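Local coordinates for odorant binding protein OBP69a (Ceratitis capitata, PDB 6HHE) that is a secreted, helical odorant-binding protein that probably binds and carries small volatile odorants, at residues A[47-52]-A[56-61]; A[65-70]-A[83-88]. All coordinates share one frame; numbering follows the deposited sequence.

Contact 1: residues A[47-52]-A[56-61]; sequences FIHCVL and GLIDAD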
loop_
_atom_site.group_PDB
_atom_site.type_symbol
_atom_site.label_atom_id
_atom_site.label_comp_id
_atom_site.label_asym_id
_atom_site.label_seq_id
_atom_site.Cartn_x
_atom_site.Cartn_y
_atom_site.Cartn_z
ATOM N N PHE A 47 5.232 5.802 -4.412
ATOM C CA PHE A 47 5.595 5.374 -3.060
ATOM C C PHE A 47 4.857 4.107 -2.680
ATOM O O PHE A 47 5.439 3.188 -2.104
ATOM C CB PHE A 47 5.294 6.493 -2.063
ATOM C CG PHE A 47 5.477 6.085 -0.647
ATOM C CD1 PHE A 47 6.747 6.087 -0.091
ATOM C CD2 PHE A 47 4.389 5.701 0.122
ATOM C CE1 PHE A 47 6.905 5.656 1.239
ATOM C CE2 PHE A 47 4.535 5.250 1.451
ATOM C CZ PHE A 47 5.815 5.253 1.998
ATOM N N ILE A 48 3.537 4.076 -2.904
ATOM C CA ILE A 48 2.753 2.902 -2.542
ATOM C C ILE A 48 3.240 1.691 -3.323
ATOM O O ILE A 48 3.464 0.619 -2.741
ATOM C CB ILE A 48 1.251 3.176 -2.780
ATOM C CG1 ILE A 48 0.803 4.323 -1.896
ATOM C CG2 ILE A 48 0.463 1.917 -2.479
ATOM C CD1 ILE A 48 -0.604 4.752 -2.137
ATOM N N HIS A 49 3.520 1.860 -4.621
ATOM C CA HIS A 49 4.095 0.754 -5.375
ATOM C C HIS A 49 5.424 0.301 -4.784
ATOM O O HIS A 49 5.669 -0.902 -4.668
ATOM C CB HIS A 49 4.278 1.150 -6.836
ATOM C CG HIS A 49 4.929 0.093 -7.646
ATOM N ND1 HIS A 49 6.298 0.018 -7.800
ATOM C CD2 HIS A 49 4.412 -0.978 -8.289
ATOM C CE1 HIS A 49 6.593 -1.053 -8.518
ATOM N NE2 HIS A 49 5.468 -1.660 -8.849
ATOM N N CYS A 50 6.268 1.253 -4.389
ATOM C CA CYS A 50 7.593 0.961 -3.822
ATOM C C CYS A 50 7.460 0.097 -2.586
ATOM O O CYS A 50 8.209 -0.884 -2.426
ATOM C CB CYS A 50 8.270 2.300 -3.506
ATOM S SG CYS A 50 10.032 2.107 -2.874
ATOM N N VAL A 51 6.526 0.450 -1.706
ATOM C CA VAL A 51 6.323 -0.306 -0.475
ATOM C C VAL A 51 5.864 -1.716 -0.801
ATOM O O VAL A 51 6.439 -2.690 -0.297
ATOM C CB VAL A 51 5.343 0.422 0.443
ATOM C CG1 VAL A 51 4.932 -0.466 1.646
ATOM C CG2 VAL A 51 5.937 1.762 0.912
ATOM N N LEU A 52 4.855 -1.860 -1.660
ATOM C CA LEU A 52 4.381 -3.194 -2.038
ATOM C C LEU A 52 5.498 -4.029 -2.642
ATOM O O LEU A 52 5.606 -5.239 -2.378
ATOM C CB LEU A 52 3.223 -3.089 -3.035
ATOM C CG LEU A 52 1.957 -2.512 -2.451
ATOM C CD1 LEU A 52 0.928 -2.413 -3.580
ATOM C CD2 LEU A 52 1.356 -3.338 -1.309
ATOM N N GLY A 56 7.434 -7.569 -1.365
ATOM C CA GLY A 56 7.188 -8.699 -2.226
ATOM C C GLY A 56 5.757 -8.942 -2.638
ATOM O O GLY A 56 5.442 -10.059 -3.060
ATOM N N LEU A 57 4.884 -7.935 -2.559
ATOM C CA LEU A 57 3.449 -8.124 -2.779
ATOM C C LEU A 57 2.964 -7.775 -4.183
ATOM O O LEU A 57 1.764 -7.931 -4.460
ATOM C CB LEU A 57 2.655 -7.313 -1.754
ATOM C CG LEU A 57 3.091 -7.669 -0.342
ATOM C CD1 LEU A 57 2.383 -6.807 0.615
ATOM C CD2 LEU A 57 2.766 -9.144 -0.045
ATOM N N ILE A 58 3.837 -7.286 -5.059
ATOM C CA ILE A 58 3.431 -7.019 -6.428
ATOM C C ILE A 58 4.586 -7.423 -7.333
ATOM O O ILE A 58 5.755 -7.141 -7.039
ATOM C CB ILE A 58 3.008 -5.542 -6.598
ATOM C CG1 ILE A 58 2.303 -5.329 -7.944
ATOM C CG2 ILE A 58 4.205 -4.627 -6.419
ATOM C CD1 ILE A 58 1.676 -3.935 -8.146
ATOM N N ASP A 59 4.264 -8.114 -8.417
ATOM C CA ASP A 59 5.295 -8.740 -9.235
ATOM C C ASP A 59 5.609 -7.877 -10.452
ATOM O O ASP A 59 5.030 -6.810 -10.656
ATOM C CB ASP A 59 4.878 -10.158 -9.635
ATOM C CG ASP A 59 3.673 -10.201 -10.563
ATOM O OD1 ASP A 59 3.369 -9.213 -11.252
ATOM O OD2 ASP A 59 3.023 -11.264 -10.617
ATOM N N ALA A 60 6.532 -8.364 -11.288
ATOM C CA ALA A 60 6.952 -7.588 -12.450
ATOM C C ALA A 60 5.837 -7.401 -13.467
ATOM O O ALA A 60 5.934 -6.510 -14.312
ATOM C CB ALA A 60 8.155 -8.250 -13.126
ATOM N N ASP A 61 4.796 -8.220 -13.421
ATOM C CA ASP A 61 3.656 -8.051 -14.309
ATOM C C ASP A 61 2.576 -7.172 -13.696
ATOM O O ASP A 61 1.452 -7.142 -14.210
ATOM C CB ASP A 61 3.067 -9.410 -14.684
ATOM C CG ASP A 61 3.995 -10.230 -15.548
ATOM O OD1 ASP A 61 4.848 -10.957 -14.989
ATOM O OD2 ASP A 61 3.863 -10.147 -16.788
#

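Contact 2: residues A[65-70]-A[83-88]; sequences HLDNLL and ELHTTC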
loop_
_atom_site.group_PDB
_atom_site.type_symbol
_atom_site.label_atom_id
_atom_site.label_comp_id
_atom_site.label_asym_id
_atom_site.label_seq_id
_atom_site.Cartn_x
_atom_site.Cartn_y
_atom_site.Cartn_z
ATOM N N HIS A 65 -0.082 -9.892 -5.005
ATOM C CA HIS A 65 -0.155 -11.194 -4.324
ATOM C C HIS A 65 -0.187 -10.982 -2.827
ATOM O O HIS A 65 0.708 -11.390 -2.099
ATOM C CB HIS A 65 1.024 -12.070 -4.717
ATOM C CG HIS A 65 1.197 -12.211 -6.192
ATOM N ND1 HIS A 65 0.337 -12.958 -6.970
ATOM C CD2 HIS A 65 2.114 -11.690 -7.037
ATOM C CE1 HIS A 65 0.726 -12.900 -8.231
ATOM N NE2 HIS A 65 1.800 -12.134 -8.300
ATOM N N LEU A 66 -1.235 -10.314 -2.352
ATOM C CA LEU A 66 -1.357 -10.081 -0.923
ATOM C C LEU A 66 -1.481 -11.396 -0.161
ATOM O O LEU A 66 -1.117 -11.473 1.019
ATOM C CB LEU A 66 -2.568 -9.179 -0.694
ATOM C CG LEU A 66 -2.629 -8.546 0.681
ATOM C CD1 LEU A 66 -1.619 -7.420 0.758
ATOM C CD2 LEU A 66 -3.987 -7.976 0.924
ATOM N N ASP A 67 -2.001 -12.439 -0.813
ATOM C CA ASP A 67 -2.138 -13.712 -0.135
ATOM C C ASP A 67 -0.798 -14.283 0.316
ATOM O O ASP A 67 -0.790 -15.178 1.161
ATOM C CB ASP A 67 -2.913 -14.664 -1.031
ATOM C CG ASP A 67 -2.308 -14.839 -2.412
ATOM O OD1 ASP A 67 -1.750 -13.903 -3.026
ATOM O OD2 ASP A 67 -2.439 -15.956 -2.942
ATOM N N ASN A 68 0.319 -13.738 -0.172
ATOM C CA ASN A 68 1.638 -14.171 0.293
ATOM C C ASN A 68 1.783 -13.959 1.789
ATOM O O ASN A 68 2.413 -14.766 2.483
ATOM C CB ASN A 68 2.726 -13.405 -0.449
ATOM C CG ASN A 68 2.939 -13.929 -1.840
ATOM O OD1 ASN A 68 2.296 -14.896 -2.247
ATOM N ND2 ASN A 68 3.831 -13.288 -2.589
ATOM N N LEU A 69 1.177 -12.895 2.308
ATOM C CA LEU A 69 1.245 -12.617 3.739
ATOM C C LEU A 69 0.668 -13.743 4.584
ATOM O O LEU A 69 0.945 -13.796 5.790
ATOM C CB LEU A 69 0.497 -11.322 4.043
ATOM C CG LEU A 69 1.143 -10.071 3.418
ATOM C CD1 LEU A 69 0.414 -8.824 3.735
ATOM C CD2 LEU A 69 2.576 -10.008 3.933
ATOM N N LEU A 70 -0.145 -14.621 3.993
ATOM C CA LEU A 70 -0.844 -15.662 4.748
ATOM C C LEU A 70 0.103 -16.756 5.207
ATOM O O LEU A 70 -0.079 -17.331 6.286
ATOM C CB LEU A 70 -1.953 -16.278 3.898
ATOM C CG LEU A 70 -3.136 -15.381 3.549
ATOM C CD1 LEU A 70 -3.920 -16.065 2.426
ATOM C CD2 LEU A 70 -4.020 -15.123 4.744
ATOM N N GLU A 83 -9.599 -11.211 3.511
ATOM C CA GLU A 83 -10.682 -10.365 3.030
ATOM C C GLU A 83 -10.173 -9.327 2.038
ATOM O O GLU A 83 -10.822 -9.069 1.004
ATOM C CB GLU A 83 -11.402 -9.722 4.206
ATOM C CG GLU A 83 -12.447 -8.739 3.741
ATOM C CD GLU A 83 -13.089 -7.916 4.822
ATOM O OE1 GLU A 83 -12.399 -7.331 5.649
ATOM O OE2 GLU A 83 -14.353 -7.826 4.818
ATOM N N LEU A 84 -9.016 -8.718 2.308
ATOM C CA LEU A 84 -8.471 -7.731 1.367
ATOM C C LEU A 84 -8.092 -8.364 0.044
ATOM O O LEU A 84 -8.402 -7.822 -1.034
ATOM C CB LEU A 84 -7.266 -7.028 1.983
ATOM C CG LEU A 84 -7.568 -6.134 3.175
ATOM C CD1 LEU A 84 -6.306 -5.740 3.865
ATOM C CD2 LEU A 84 -8.283 -4.865 2.704
ATOM N N HIS A 85 -7.496 -9.548 0.098
ATOM C CA HIS A 85 -7.098 -10.247 -1.104
ATOM C C HIS A 85 -8.304 -10.652 -1.936
ATOM O O HIS A 85 -8.348 -10.410 -3.154
ATOM C CB HIS A 85 -6.294 -11.491 -0.697
ATOM C CG HIS A 85 -6.032 -12.382 -1.851
ATOM N ND1 HIS A 85 -5.120 -12.067 -2.833
ATOM C CD2 HIS A 85 -6.643 -13.523 -2.244
ATOM C CE1 HIS A 85 -5.152 -13.000 -3.770
ATOM N NE2 HIS A 85 -6.064 -13.894 -3.436
ATOM N N THR A 86 -9.317 -11.226 -1.292
ATOM C CA THR A 86 -10.453 -11.727 -2.083
ATOM C C THR A 86 -11.315 -10.579 -2.575
ATOM O O THR A 86 -11.848 -10.644 -3.699
ATOM C CB THR A 86 -11.278 -12.720 -1.263
ATOM O OG1 THR A 86 -11.859 -12.080 -0.128
ATOM C CG2 THR A 86 -10.460 -13.901 -0.837
ATOM N N THR A 87 -11.451 -9.503 -1.774
ATOM C CA THR A 87 -12.318 -8.400 -2.196
ATOM C C THR A 87 -11.668 -7.582 -3.289
ATOM O O THR A 87 -12.358 -7.109 -4.207
ATOM C CB THR A 87 -12.650 -7.513 -1.005
ATOM O OG1 THR A 87 -13.254 -8.309 0.034
ATOM C CG2 THR A 87 -13.586 -6.391 -1.412
ATOM N N CYS A 88 -10.362 -7.360 -3.191
ATOM C CA CYS A 88 -9.677 -6.357 -3.984
ATOM C C CYS A 88 -8.795 -6.951 -5.061
ATOM O O CYS A 88 -8.693 -6.360 -6.141
ATOM C CB CYS A 88 -8.834 -5.452 -3.084
ATOM S SG CYS A 88 -9.898 -4.518 -1.988
HETATM O O HOH W 1 -3.693 -9.924 -3.788
#

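Contact 1: residues A[47-52]-A[56-61]
L52 and L57 meet across the C-terminal end of helix 42-55, which closes in a Schellman motif with G56 at positive phi. The amide of L57 donates a nearly straight hydrogen bond to L52 O (2.8 Å, N-H...O 164°). Its nitrogen is tilted 25° from the carbonyl plane. This is one of the two bonds back into the last turn that define the motif. The two side chains of the pair cross at about a right angle, L52 CD2 lying 4.1 Å from L57 CD1. One residue on, I58 folds against the same turn of helix. Its CG2 branch sits 3.8 Å from L52 CB and also touches the L52 carbonyl carbon, while its other branch, with CG1 anti to the backbone N (chi1 -168°), runs on to H49. The imidazole of H49 marks the outer, partly exposed side of this patch; the leucines and I58 are buried.

A100 of helix 96-110 also touches the H49 and L52 side chains, and the C50-C18 disulfide ties the helix to helix 10-22. Past I58 the loop turns at D59, whose OD1 accepts a hydrogen bond from I63 N and a weak one from D61 N. At the far end of the I58 side chain, CD1 rests 4.0 Å from H49 CD2, approaching the ring obliquely.

Contact 2: residues A[65-70]-A[83-88]
A water-bridged, partly buried packing contact joins the turn that leads into helix 69-72 to the last turns of helix 78-88, with no direct hydrogen bond between the two segments. Its polar half is a stack of D67 on H85. D67 CB stands over the centre of the imidazole, 3.8 Å from the ring centroid and 6° off the normal, a CH-pi contact. The carboxylate continues over the same ring, its plane 18° from that of the imidazole, with D67 OD1 3.6 Å from H85 CE1. The acid thus lies on the ring face and uses no N-H of it, although its charge would probably favour a protonated imidazole. D67 reaches this place with CG between its backbone N and carbonyl carbon (chi1 55°).

At the ring edge, in plane, a water 2.7 Å from H85 ND1 accepts the amide hydrogen of L66, its oxygen 2.9 Å from L66 N. D67 thus takes a face of the ring, and the water at its edge links it to the amide of L66. An alanine in place of H85 would remove the surface on which D67 lies and would probably leave the bridging water without its second partner.

Inward, the contact turns apolar: L66 CD2 presses on L84 CB at 3.6 Å, and Y107 of helix 96-110 also touches L66. In helix 78-88, E83 belongs to the pocket that holds 2-(2-methoxyethoxy)ethanol. C88 closes the segment, and its disulfide to C106 is part of the cystine-linked helical scaffold typical of insect odorant-binding proteins.

Contact 1 is the more buried of the two, centred about 8 Å from the middle of the chain; contact 2 lies farther out, at about 12 Å, and is partly buried. The first closes a helix locally, through a backbone bond and apolar packing that includes the H49 ring. The second joins the turn before helix 69-72 to helix 78-88 with a water, a carboxylate-imidazole stack and one leucine pair. They follow in series and meet directly: H65 N lies 2.7 Å from L57 O and H65 NE2 2.8 Å from D59 OD2, both probable hydrogen bonds, while L57 CD2 packs on L69 CG. Helix 96-110 touches both: H49 and L52 in one, L66 in the other.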